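Dehydratase, IlvD/Edd family (Caulobacter crescentus, PDB 5OYN) catalyses the dehydration of D-xylonate to 2-dehydro-3-deoxy-D-arabinonate in D-xylose degradation, using a [2Fe-2S] cluster and magnesium, and also dehydrates D-gluconate. Local coordinates at residues I432-D435 against D439-K442; T231-I236 against G244-K249; D307-A312 against A389-L394; A108-N113 against T563-I568. All coordinates share one frame; numbering follows the deposited sequence.

Interaction 1 of 4, residues I432-D435 against D439-K442; sequences IVFD and DYHK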
loop_
_atom_site.group_PDB
_atom_site.type_symbol
_atom_site.label_atom_id
_atom_site.label_comp_id
_atom_site.label_asym_id
_atom_site.label_seq_id
_atom_site.Cartn_x
_atom_site.Cartn_y
_atom_site.Cartn_z
ATOM N N ILE A 432 -17.865 -39.650 -32.072
ATOM C CA ILE A 432 -19.042 -38.917 -31.600
ATOM C C ILE A 432 -18.666 -37.443 -31.654
ATOM O O ILE A 432 -17.921 -36.956 -30.794
ATOM C CB ILE A 432 -19.463 -39.329 -30.188
ATOM C CG1 ILE A 432 -19.393 -40.855 -30.034
ATOM C CG2 ILE A 432 -20.847 -38.778 -29.866
ATOM C CD1 ILE A 432 -20.565 -41.598 -30.645
ATOM N N VAL A 433 -19.171 -36.729 -32.661
ATOM C CA VAL A 433 -18.718 -35.379 -32.984
ATOM C C VAL A 433 -19.661 -34.350 -32.375
ATOM O O VAL A 433 -20.891 -34.498 -32.430
ATOM C CB VAL A 433 -18.610 -35.192 -34.506
ATOM C CG1 VAL A 433 -18.102 -33.791 -34.853
ATOM C CG2 VAL A 433 -17.702 -36.254 -35.082
ATOM N N PHE A 434 -19.080 -33.294 -31.800
ATOM C CA PHE A 434 -19.828 -32.193 -31.210
ATOM C C PHE A 434 -19.316 -30.878 -31.765
ATOM O O PHE A 434 -18.111 -30.713 -31.989
ATOM C CB PHE A 434 -19.706 -32.187 -29.702
ATOM C CG PHE A 434 -20.121 -33.462 -29.064
ATOM C CD1 PHE A 434 -21.467 -33.754 -28.884
ATOM C CD2 PHE A 434 -19.173 -34.373 -28.637
ATOM C CE1 PHE A 434 -21.866 -34.943 -28.287
ATOM C CE2 PHE A 434 -19.562 -35.561 -28.036
ATOM C CZ PHE A 434 -20.913 -35.846 -27.859
ATOM N N ASP A 435 -20.228 -29.937 -31.980
ATOM C CA ASP A 435 -19.856 -28.645 -32.543
ATOM C C ASP A 435 -19.826 -27.624 -31.410
ATOM O O ASP A 435 -20.770 -26.865 -31.177
ATOM C CB ASP A 435 -20.808 -28.251 -33.668
ATOM C CG ASP A 435 -20.376 -28.821 -35.015
ATOM O OD1 ASP A 435 -19.494 -28.213 -35.670
ATOM O OD2 ASP A 435 -20.912 -29.890 -35.403
ATOM N N ASP A 439 -22.823 -27.730 -27.463
ATOM C CA ASP A 439 -23.296 -28.917 -28.168
ATOM C C ASP A 439 -23.020 -30.188 -27.368
ATOM O O ASP A 439 -23.925 -30.999 -27.136
ATOM C CB ASP A 439 -22.628 -28.966 -29.546
ATOM C CG ASP A 439 -23.287 -29.961 -30.502
ATOM O OD1 ASP A 439 -24.529 -30.120 -30.463
ATOM O OD2 ASP A 439 -22.545 -30.570 -31.307
ATOM N N TYR A 440 -21.772 -30.368 -26.923
ATOM C CA TYR A 440 -21.416 -31.553 -26.144
ATOM C C TYR A 440 -22.330 -31.722 -24.933
ATOM O O TYR A 440 -22.874 -32.807 -24.700
ATOM C CB TYR A 440 -19.950 -31.473 -25.709
ATOM C CG TYR A 440 -19.573 -32.423 -24.588
ATOM C CD1 TYR A 440 -19.691 -32.050 -23.253
ATOM C CD2 TYR A 440 -19.084 -33.680 -24.862
ATOM C CE1 TYR A 440 -19.351 -32.917 -22.227
ATOM C CE2 TYR A 440 -18.737 -34.557 -23.838
ATOM C CZ TYR A 440 -18.873 -34.171 -22.523
ATOM O OH TYR A 440 -18.523 -35.049 -21.516
ATOM N N HIS A 441 -22.515 -30.646 -24.154
ATOM C CA HIS A 441 -23.272 -30.751 -22.907
ATOM C C HIS A 441 -24.731 -31.092 -23.158
ATOM O O HIS A 441 -25.359 -31.772 -22.338
ATOM C CB HIS A 441 -23.155 -29.452 -22.094
ATOM C CG HIS A 441 -21.855 -29.332 -21.362
ATOM N ND1 HIS A 441 -21.510 -30.173 -20.324
ATOM C CD2 HIS A 441 -20.790 -28.517 -21.557
ATOM C CE1 HIS A 441 -20.301 -29.860 -19.891
ATOM N NE2 HIS A 441 -19.841 -28.860 -20.624
ATOM N N LYS A 442 -25.276 -30.668 -24.294
ATOM C CA LYS A 442 -26.692 -30.890 -24.528
ATOM C C LYS A 442 -26.996 -32.302 -25.020
ATOM O O LYS A 442 -28.069 -32.833 -24.710
ATOM C CB LYS A 442 -27.215 -29.830 -25.488
ATOM C CG LYS A 442 -27.407 -28.434 -24.828
ATOM C CD LYS A 442 -28.202 -28.484 -23.481
ATOM C CE LYS A 442 -27.358 -28.569 -22.179
ATOM N NZ LYS A 442 -28.220 -28.942 -21.009
#
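F434 and Y440 meet where strand 426-435 turns into helix 436-443. These are the first two elements of a beta-alpha-beta unit that strand 455-460 completes within a mixed sheet.

The aromatic contact is T-shaped. The edge of Y440 faces one face of the F434 ring, with the planes at 80° and the centroids 5.3 Å apart. Y440 CD2 makes the approach and lies 3.7 Å from F434 CE2, nearer the rim of the ring than its middle. A CH-pi contact adds to this: Y440 CB stands over the same ring, 4.2 Å from its centroid. Y440 CG is anti to the backbone N (chi1 164°), which brings the CD2 edge of its ring over the F434 face. The hydroxyl end of Y440 is engaged by Q477 O.

The polar part joins the strand end to the helix. D435 N donates an almost straight hydrogen bond to D439 OD2, at 171°. The modelled length is very short, and at this resolution its exact value is doubtful. D439 OD2 also forms a salt bridge with R443, one turn further along the helix, so the carboxylate links the strand backbone to the helix.

Two like charges come near each other, with D435 OD2 4.5 Å from D439 OD2. Each has an arginine to offset it, D435 through R460 on strand 455-460 and D439 through R443. Mutual repulsion is therefore probably small.

The helix backbone also packs on the phenylalanine ring, with Y440 CA 3.5 Å from F434 CD1.

Interaction 2 of 4, residues T231-I236 against G244-K249; sequences TGCAAI and GQMAYK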
loop_
_atom_site.group_PDB
_atom_site.type_symbol
_atom_site.label_atom_id
_atom_site.label_comp_id
_atom_site.label_asym_id
_atom_site.label_seq_id
_atom_site.Cartn_x
_atom_site.Cartn_y
_atom_site.Cartn_z
ATOM N N THR A 231 17.934 -19.306 -11.119
ATOM C CA THR A 231 17.787 -20.723 -10.821
ATOM C C THR A 231 16.904 -20.890 -9.596
ATOM O O THR A 231 17.111 -20.227 -8.572
ATOM C CB THR A 231 19.155 -21.377 -10.589
ATOM O OG1 THR A 231 20.063 -20.988 -11.625
ATOM C CG2 THR A 231 19.032 -22.867 -10.603
ATOM N N GLY A 232 15.912 -21.771 -9.709
ATOM C CA GLY A 232 14.997 -22.058 -8.631
ATOM C C GLY A 232 13.778 -21.171 -8.590
ATOM O O GLY A 232 12.918 -21.372 -7.729
ATOM N N CYS A 233 13.665 -20.223 -9.520
ATOM C CA CYS A 233 12.597 -19.233 -9.479
ATOM C C CYS A 233 11.215 -19.849 -9.713
ATOM O O CYS A 233 10.240 -19.465 -9.056
ATOM C CB CYS A 233 12.880 -18.158 -10.519
ATOM S SG CYS A 233 11.770 -16.764 -10.478
ATOM N N ALA A 234 11.100 -20.783 -10.651
ATOM C CA ALA A 234 9.782 -21.185 -11.135
ATOM C C ALA A 234 8.904 -21.744 -10.021
ATOM O O ALA A 234 7.720 -21.396 -9.920
ATOM C CB ALA A 234 9.926 -22.214 -12.257
ATOM N N ALA A 235 9.459 -22.608 -9.172
ATOM C CA ALA A 235 8.625 -23.493 -8.371
ATOM C C ALA A 235 8.284 -22.968 -6.983
ATOM O O ALA A 235 7.393 -23.548 -6.348
ATOM C CB ALA A 235 9.292 -24.859 -8.206
ATOM N N ILE A 236 8.970 -21.936 -6.487
ATOM C CA ILE A 236 8.697 -21.447 -5.126
ATOM C C ILE A 236 7.219 -21.097 -5.001
ATOM O O ILE A 236 6.688 -20.343 -5.841
ATOM C CB ILE A 236 9.567 -20.223 -4.786
ATOM C CG1 ILE A 236 11.013 -20.402 -5.253
ATOM C CG2 ILE A 236 9.545 -19.988 -3.285
ATOM C CD1 ILE A 236 11.806 -19.109 -5.304
ATOM N N GLY A 244 9.878 -13.891 -1.909
ATOM C CA GLY A 244 10.219 -12.487 -1.791
ATOM C C GLY A 244 11.712 -12.259 -1.812
ATOM O O GLY A 244 12.182 -11.233 -2.316
ATOM N N GLN A 245 12.480 -13.203 -1.266
ATOM C CA GLN A 245 13.924 -13.162 -1.449
ATOM C C GLN A 245 14.290 -13.281 -2.921
ATOM O O GLN A 245 15.130 -12.530 -3.434
ATOM C CB GLN A 245 14.569 -14.265 -0.638
ATOM C CG GLN A 245 14.578 -13.922 0.809
ATOM C CD GLN A 245 14.887 -15.095 1.667
ATOM O OE1 GLN A 245 14.766 -16.235 1.230
ATOM N NE2 GLN A 245 15.296 -14.833 2.905
ATOM N N MET A 246 13.660 -14.215 -3.623
ATOM C CA MET A 246 13.933 -14.354 -5.042
ATOM C C MET A 246 13.564 -13.078 -5.780
ATOM O O MET A 246 14.254 -12.671 -6.723
ATOM C CB MET A 246 13.172 -15.553 -5.605
ATOM C CG MET A 246 13.186 -15.631 -7.110
ATOM S SD MET A 246 14.806 -16.180 -7.699
ATOM C CE MET A 246 15.015 -17.736 -6.840
ATOM N N ALA A 247 12.487 -12.421 -5.356
ATOM C CA ALA A 247 12.083 -11.194 -6.033
ATOM C C ALA A 247 13.143 -10.117 -5.864
ATOM O O ALA A 247 13.428 -9.364 -6.799
ATOM C CB ALA A 247 10.728 -10.722 -5.507
ATOM N N TYR A 248 13.764 -10.052 -4.683
ATOM C CA TYR A 248 14.870 -9.125 -4.460
ATOM C C TYR A 248 16.046 -9.433 -5.382
ATOM O O TYR A 248 16.533 -8.550 -6.102
ATOM C CB TYR A 248 15.304 -9.188 -2.997
ATOM C CG TYR A 248 16.498 -8.332 -2.660
ATOM C CD1 TYR A 248 16.367 -6.948 -2.468
ATOM C CD2 TYR A 248 17.749 -8.896 -2.503
ATOM C CE1 TYR A 248 17.463 -6.154 -2.140
ATOM C CE2 TYR A 248 18.842 -8.117 -2.177
ATOM C CZ TYR A 248 18.695 -6.753 -1.996
ATOM O OH TYR A 248 19.800 -6.009 -1.681
ATOM N N LYS A 249 16.520 -10.687 -5.374
ATOM C CA LYS A 249 17.684 -11.029 -6.185
ATOM C C LYS A 249 17.413 -10.823 -7.669
ATOM O O LYS A 249 18.315 -10.423 -8.415
ATOM C CB LYS A 249 18.127 -12.456 -5.888
ATOM C CG LYS A 249 18.997 -12.496 -4.625
ATOM C CD LYS A 249 18.799 -13.782 -3.840
ATOM C CE LYS A 249 19.486 -13.704 -2.468
ATOM N NZ LYS A 249 18.923 -14.655 -1.425
#
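M246 CE lies above the plane of the peptide between T231 and G232, 3.7 Å from T231 O. This peptide is the flat group of the contact, as no ring takes part. The same methyl also comes within 4.0 Å of G232 C.

M246 is the one residue of 244-249 that reaches across. Its CG is turned away from the helix backbone N (chi1 169°), and the chain then bends at chi2 and chi3. The bends fold the thioether along the loop. I236 CD1 lies 3.8 Å from M246 CE and touches M246 CB as well. C233 SG packs on M246 CG at 3.8 Å, and C233 CB lies against M246 SD.

The contact holds the loop after helix 215-225 against helix 241-259. Residues 233-235 of this loop have helix-like backbone angles without the regular bonds. L158, on an outermost strand of the four-stranded parallel sheet, touches both C233 and M246. The loop is also held by polar bonds from either neighbouring helix. E224 accepts from the amides of G232 and A234, and R243 NH2 donates to C233 O and I236 O.

Interaction 3 of 4, residues D307-A312 against A389-L394; sequences DDWRAA and AGFLVL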
loop_
_atom_site.group_PDB
_atom_site.type_symbol
_atom_site.label_atom_id
_atom_site.label_comp_id
_atom_site.label_asym_id
_atom_site.label_seq_id
_atom_site.Cartn_x
_atom_site.Cartn_y
_atom_site.Cartn_z
ATOM N N ASP A 307 9.144 -32.014 -35.725
ATOM C CA ASP A 307 10.211 -32.942 -35.383
ATOM C C ASP A 307 10.897 -32.566 -34.080
ATOM O O ASP A 307 11.405 -33.444 -33.373
ATOM C CB ASP A 307 11.214 -33.025 -36.529
ATOM C CG ASP A 307 10.828 -34.080 -37.546
ATOM O OD1 ASP A 307 10.378 -35.181 -37.125
ATOM O OD2 ASP A 307 10.958 -33.795 -38.760
ATOM N N ASP A 308 10.895 -31.282 -33.732
ATOM C CA ASP A 308 11.437 -30.888 -32.441
ATOM C C ASP A 308 10.630 -31.467 -31.280
ATOM O O ASP A 308 11.199 -31.720 -30.213
ATOM C CB ASP A 308 11.513 -29.374 -32.370
ATOM C CG ASP A 308 12.503 -28.814 -33.364
ATOM O OD1 ASP A 308 13.707 -29.160 -33.246
ATOM O OD2 ASP A 308 12.076 -28.054 -34.269
ATOM N N TRP A 309 9.332 -31.728 -31.477
ATOM C CA TRP A 309 8.545 -32.383 -30.433
ATOM C C TRP A 309 8.765 -33.894 -30.408
ATOM O O TRP A 309 8.872 -34.480 -29.322
ATOM C CB TRP A 309 7.056 -32.066 -30.600
ATOM C CG TRP A 309 6.755 -30.600 -30.523
ATOM C CD1 TRP A 309 6.413 -29.780 -31.561
ATOM C CD2 TRP A 309 6.797 -29.769 -29.354
ATOM N NE1 TRP A 309 6.235 -28.488 -31.112
ATOM C CE2 TRP A 309 6.467 -28.455 -29.762
ATOM C CE3 TRP A 309 7.083 -30.005 -28.002
ATOM C CZ2 TRP A 309 6.403 -27.387 -28.863
ATOM C CZ3 TRP A 309 7.022 -28.950 -27.117
ATOM C CH2 TRP A 309 6.683 -27.657 -27.548
ATOM N N ARG A 310 8.814 -34.548 -31.583
ATOM C CA ARG A 310 9.114 -35.983 -31.626
ATOM C C ARG A 310 10.436 -36.306 -30.954
ATOM O O ARG A 310 10.590 -37.382 -30.365
ATOM C CB ARG A 310 9.143 -36.510 -33.070
ATOM C CG ARG A 310 7.823 -36.430 -33.802
ATOM C CD ARG A 310 7.854 -36.618 -35.308
ATOM N NE ARG A 310 6.509 -36.996 -35.724
ATOM C CZ ARG A 310 5.826 -36.393 -36.691
ATOM N NH1 ARG A 310 6.375 -35.384 -37.371
ATOM N NH2 ARG A 310 4.589 -36.806 -36.975
ATOM N N ALA A 311 11.400 -35.392 -31.040
ATOM C CA ALA A 311 12.678 -35.581 -30.363
ATOM C C ALA A 311 12.502 -35.940 -28.889
ATOM O O ALA A 311 13.212 -36.810 -28.364
ATOM C CB ALA A 311 13.512 -34.308 -30.504
ATOM N N ALA A 312 11.541 -35.295 -28.214
ATOM C CA ALA A 312 11.366 -35.384 -26.771
ATOM C C ALA A 312 10.331 -36.416 -26.330
ATOM O O ALA A 312 10.134 -36.591 -25.125
ATOM C CB ALA A 312 10.984 -34.010 -26.216
ATOM N N ALA A 389 6.992 -40.120 -22.107
ATOM C CA ALA A 389 6.080 -39.165 -21.485
ATOM C C ALA A 389 5.919 -37.879 -22.280
ATOM O O ALA A 389 5.021 -37.087 -21.965
ATOM C CB ALA A 389 6.546 -38.826 -20.070
ATOM N N GLY A 390 6.751 -37.664 -23.293
ATOM C CA GLY A 390 6.661 -36.471 -24.107
ATOM C C GLY A 390 5.362 -36.404 -24.876
ATOM O O GLY A 390 4.547 -37.321 -24.885
ATOM N N PHE A 391 5.164 -35.272 -25.533
ATOM C CA PHE A 391 4.010 -35.145 -26.400
ATOM C C PHE A 391 4.205 -36.058 -27.588
ATOM O O PHE A 391 5.333 -36.344 -27.997
ATOM C CB PHE A 391 3.820 -33.705 -26.864
ATOM C CG PHE A 391 3.584 -32.734 -25.743
ATOM C CD1 PHE A 391 2.703 -33.040 -24.715
ATOM C CD2 PHE A 391 4.250 -31.521 -25.707
ATOM C CE1 PHE A 391 2.485 -32.142 -23.667
ATOM C CE2 PHE A 391 4.034 -30.620 -24.664
ATOM C CZ PHE A 391 3.153 -30.935 -23.647
ATOM N N LEU A 392 3.099 -36.546 -28.123
ATOM C CA LEU A 392 3.119 -37.431 -29.275
ATOM C C LEU A 392 2.397 -36.719 -30.413
ATOM O O LEU A 392 1.165 -36.691 -30.448
ATOM C CB LEU A 392 2.468 -38.766 -28.943
ATOM C CG LEU A 392 2.456 -39.697 -30.158
ATOM C CD1 LEU A 392 3.876 -39.858 -30.712
ATOM C CD2 LEU A 392 1.845 -41.038 -29.821
ATOM N N VAL A 393 3.145 -36.139 -31.353
ATOM C CA VAL A 393 2.476 -35.524 -32.494
ATOM C C VAL A 393 1.830 -36.602 -33.353
ATOM O O VAL A 393 2.396 -37.685 -33.569
ATOM C CB VAL A 393 3.425 -34.631 -33.309
ATOM C CG1 VAL A 393 4.692 -35.338 -33.567
ATOM C CG2 VAL A 393 2.758 -34.212 -34.629
ATOM N N LEU A 394 0.612 -36.319 -33.800
ATOM C CA LEU A 394 -0.194 -37.240 -34.576
ATOM C C LEU A 394 -0.588 -36.576 -35.887
ATOM O O LEU A 394 -0.879 -35.373 -35.934
ATOM C CB LEU A 394 -1.442 -37.676 -33.802
ATOM C CG LEU A 394 -1.258 -38.628 -32.609
ATOM C CD1 LEU A 394 -2.562 -39.375 -32.306
ATOM C CD2 LEU A 394 -0.113 -39.625 -32.828
HETATM O O HOH W 1 5.115 -38.502 -33.952
#
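R310 NE donates to a water at 2.7 Å, and the same water donates to V393 O at 2.9 Å. This bridge ties helix 306-312 to strand 392-393, an outermost strand of a three-stranded antiparallel sheet. It also links the N-terminal and C-terminal dehydratase family regions.

The water is joined by direct packing of the same two residues. V393 CG1 sits over one face of the R310 guanidinium, toward its rim, and CG2 approaches NH2. The two side chains cross at about a right angle. R310 is extended from CG to NE, which lays its length across the valine. With chi1 at 47°, V393 CG1 lies between the backbone N and the carbonyl carbon, the placement that sets it over the guanidinium.

Deeper in, W309 and F391 run side by side and point the same way. Their planes are inclined at 57°, so the pair is oblique. W309 CE3 comes to the edge of the F391 ring, 3.9 Å from CD2. Further residues close round this pair: I277 and V280 of helix 270-282 touch W309 and F391 respectively, and I293 of helix 289-299 also packs on W309. I403 of the next strand lies against F391.

At the C-terminal end of segment 307-312 the backbones themselves come close. G390 has no side chain there, and its CA lies 3.6 Å from A312 O.

Interaction 4 of 4, residues A108-N113 against T563-I568; sequences AALDRN and TPWQEI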
loop_
_atom_site.group_PDB
_atom_site.type_symbol
_atom_site.label_atom_id
_atom_site.label_comp_id
_atom_site.label_asym_id
_atom_site.label_seq_id
_atom_site.Cartn_x
_atom_site.Cartn_y
_atom_site.Cartn_z
ATOM N N ALA A 108 -9.320 -17.005 -22.275
ATOM C CA ALA A 108 -8.165 -16.139 -22.054
ATOM C C ALA A 108 -7.110 -16.264 -23.149
ATOM O O ALA A 108 -6.189 -15.436 -23.189
ATOM C CB ALA A 108 -7.537 -16.431 -20.692
ATOM N N ALA A 109 -7.216 -17.268 -24.035
ATOM C CA ALA A 109 -6.297 -17.343 -25.164
ATOM C C ALA A 109 -6.379 -16.098 -26.032
ATOM O O ALA A 109 -5.403 -15.750 -26.708
ATOM C CB ALA A 109 -6.583 -18.590 -26.000
ATOM N N LEU A 110 -7.520 -15.412 -26.008
ATOM C CA LEU A 110 -7.679 -14.195 -26.785
ATOM C C LEU A 110 -6.727 -13.100 -26.329
ATOM O O LEU A 110 -6.394 -12.199 -27.107
ATOM C CB LEU A 110 -9.117 -13.703 -26.666
ATOM C CG LEU A 110 -10.095 -14.375 -27.614
ATOM C CD1 LEU A 110 -11.498 -13.863 -27.350
ATOM C CD2 LEU A 110 -9.664 -14.073 -29.024
ATOM N N ASP A 111 -6.283 -13.155 -25.080
ATOM C CA ASP A 111 -5.645 -12.006 -24.458
ATOM C C ASP A 111 -4.132 -12.015 -24.577
ATOM O O ASP A 111 -3.515 -10.949 -24.477
ATOM C CB ASP A 111 -6.052 -11.933 -22.986
ATOM C CG ASP A 111 -7.458 -11.387 -22.814
ATOM O OD1 ASP A 111 -7.864 -10.566 -23.668
ATOM O OD2 ASP A 111 -8.157 -11.777 -21.847
ATOM N N ARG A 112 -3.522 -13.181 -24.803
ATOM C CA ARG A 112 -2.069 -13.240 -24.830
ATOM C C ARG A 112 -1.508 -12.316 -25.897
ATOM O O ARG A 112 -0.553 -11.571 -25.649
ATOM C CB ARG A 112 -1.608 -14.668 -25.058
ATOM C CG ARG A 112 -0.120 -14.831 -24.914
ATOM C CD ARG A 112 0.347 -16.090 -25.604
ATOM N NE ARG A 112 0.540 -15.844 -27.025
ATOM C CZ ARG A 112 0.547 -16.788 -27.956
ATOM N NH1 ARG A 112 0.373 -18.059 -27.627
ATOM N NH2 ARG A 112 0.735 -16.452 -29.220
ATOM N N ASN A 113 -2.113 -12.323 -27.082
ATOM C CA ASN A 113 -1.604 -11.485 -28.157
ATOM C C ASN A 113 -1.932 -10.017 -27.910
ATOM O O ASN A 113 -1.103 -9.138 -28.181
ATOM C CB ASN A 113 -2.159 -11.974 -29.499
ATOM C CG ASN A 113 -1.497 -13.283 -29.975
ATOM O OD1 ASN A 113 -0.357 -13.591 -29.615
ATOM N ND2 ASN A 113 -2.215 -14.046 -30.789
ATOM N N THR A 563 -16.621 -8.785 -30.591
ATOM C CA THR A 563 -15.943 -7.620 -30.045
ATOM C C THR A 563 -14.925 -7.099 -31.042
ATOM O O THR A 563 -14.407 -7.863 -31.859
ATOM C CB THR A 563 -15.209 -7.943 -28.732
ATOM O OG1 THR A 563 -14.067 -8.763 -29.019
ATOM C CG2 THR A 563 -16.120 -8.658 -27.734
ATOM N N PRO A 564 -14.604 -5.805 -30.985
ATOM C CA PRO A 564 -13.507 -5.293 -31.827
ATOM C C PRO A 564 -12.256 -6.156 -31.798
ATOM O O PRO A 564 -11.654 -6.376 -32.850
ATOM C CB PRO A 564 -13.250 -3.889 -31.248
ATOM C CG PRO A 564 -14.579 -3.465 -30.697
ATOM C CD PRO A 564 -15.321 -4.725 -30.277
ATOM N N TRP A 565 -11.840 -6.663 -30.637
ATOM C CA TRP A 565 -10.586 -7.406 -30.626
ATOM C C TRP A 565 -10.744 -8.755 -31.312
ATOM O O TRP A 565 -9.790 -9.258 -31.920
ATOM C CB TRP A 565 -10.068 -7.568 -29.196
ATOM C CG TRP A 565 -8.899 -8.475 -29.101
ATOM C CD1 TRP A 565 -8.845 -9.673 -28.447
ATOM C CD2 TRP A 565 -7.609 -8.289 -29.700
ATOM N NE1 TRP A 565 -7.600 -10.248 -28.598
ATOM C CE2 TRP A 565 -6.821 -9.417 -29.360
ATOM C CE3 TRP A 565 -7.044 -7.286 -30.494
ATOM C CZ2 TRP A 565 -5.497 -9.567 -29.788
ATOM C CZ3 TRP A 565 -5.715 -7.434 -30.912
ATOM C CH2 TRP A 565 -4.962 -8.567 -30.557
ATOM N N GLN A 566 -11.941 -9.338 -31.260
ATOM C CA GLN A 566 -12.146 -10.624 -31.916
ATOM C C GLN A 566 -12.039 -10.495 -33.434
ATOM O O GLN A 566 -11.507 -11.394 -34.100
ATOM C CB GLN A 566 -13.497 -11.206 -31.512
ATOM C CG GLN A 566 -13.532 -11.746 -30.098
ATOM C CD GLN A 566 -14.912 -12.214 -29.711
ATOM O OE1 GLN A 566 -15.740 -12.496 -30.576
ATOM N NE2 GLN A 566 -15.174 -12.298 -28.410
ATOM N N GLU A 567 -12.529 -9.384 -33.997
ATOM C CA GLU A 567 -12.350 -9.144 -35.425
ATOM C C GLU A 567 -10.870 -9.111 -35.789
ATOM O O GLU A 567 -10.437 -9.771 -36.745
ATOM C CB GLU A 567 -13.033 -7.843 -35.842
ATOM C CG GLU A 567 -12.619 -7.387 -37.237
ATOM C CD GLU A 567 -13.745 -6.736 -38.027
ATOM O OE1 GLU A 567 -13.457 -6.179 -39.116
ATOM O OE2 GLU A 567 -14.907 -6.775 -37.560
ATOM N N ILE A 568 -10.073 -8.358 -35.029
ATOM C CA ILE A 568 -8.637 -8.329 -35.286
ATOM C C ILE A 568 -8.042 -9.711 -35.102
ATOM O O ILE A 568 -7.274 -10.185 -35.946
ATOM C CB ILE A 568 -7.935 -7.312 -34.378
ATOM C CG1 ILE A 568 -8.330 -5.889 -34.762
ATOM C CG2 ILE A 568 -6.426 -7.519 -34.437
ATOM C CD1 ILE A 568 -8.395 -4.964 -33.571
#
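W565 donates from its indole NE1 to L110 O at 2.7 Å, a direct polar link between segments 108-113 and 563-568. The N-H...O angle is 155°. The oxygen lies close to the indole plane, at the edge of the ring, while the donor is tilted 35° from the carbonyl plane. The trans chi1 of W565 sends the indole out toward the other helix.

Apolar contacts flank the bond. W565 CZ2 is 4.1 Å from N113 CB, and L110 CD1 is 4.0 Å from Q566 CG. The axes of 109-113 and 564-568 approach to 10.9 Å at 76°, so these two segments cross steeply and the indole spans the gap.

The next shell fixes the ends. T563 is the N-cap of helix 564-572, and its OG1 accepts from Q566 N at 3.1 Å. The same hydroxyl is hydrogen-bonded to E121 of the second subunit. N113 OD1 accepts from R112 NH2 on the other helix. The remaining amide ends are also held, Q566 OE1 by M562 N and N113 ND2 by G580 O.

The L110 side chain is about 12 Å from the bound magnesium ion, so the contact lies outside the metal's immediate coordination. Its chemistry is a buried, directional N-H...O bond, which helps, with the packing round it, to set the turn of the indole, and satisfies its N-H in a buried place.

How the interactions relate
Interaction 4 opens first, at the start of helix 109-125, and closes last, at helix 564-572. It spans about 450 residues and brings the N-terminal and C-terminal family regions together. The other three lie within that span, one after another, and none cross. Interaction 2 closes a short local loop onto helix 241-259. Interaction 3 follows and closes a loop of 76 residues between helix 306-312 and strand 392-393, again joining the two regions. Interaction 1 is last of the three, a tight strand-to-helix turn in the C-terminal region. Interactions 1 and 2 sit on opposite sides of the chain's centre, their centres about 44 Å apart. No two contacts touch.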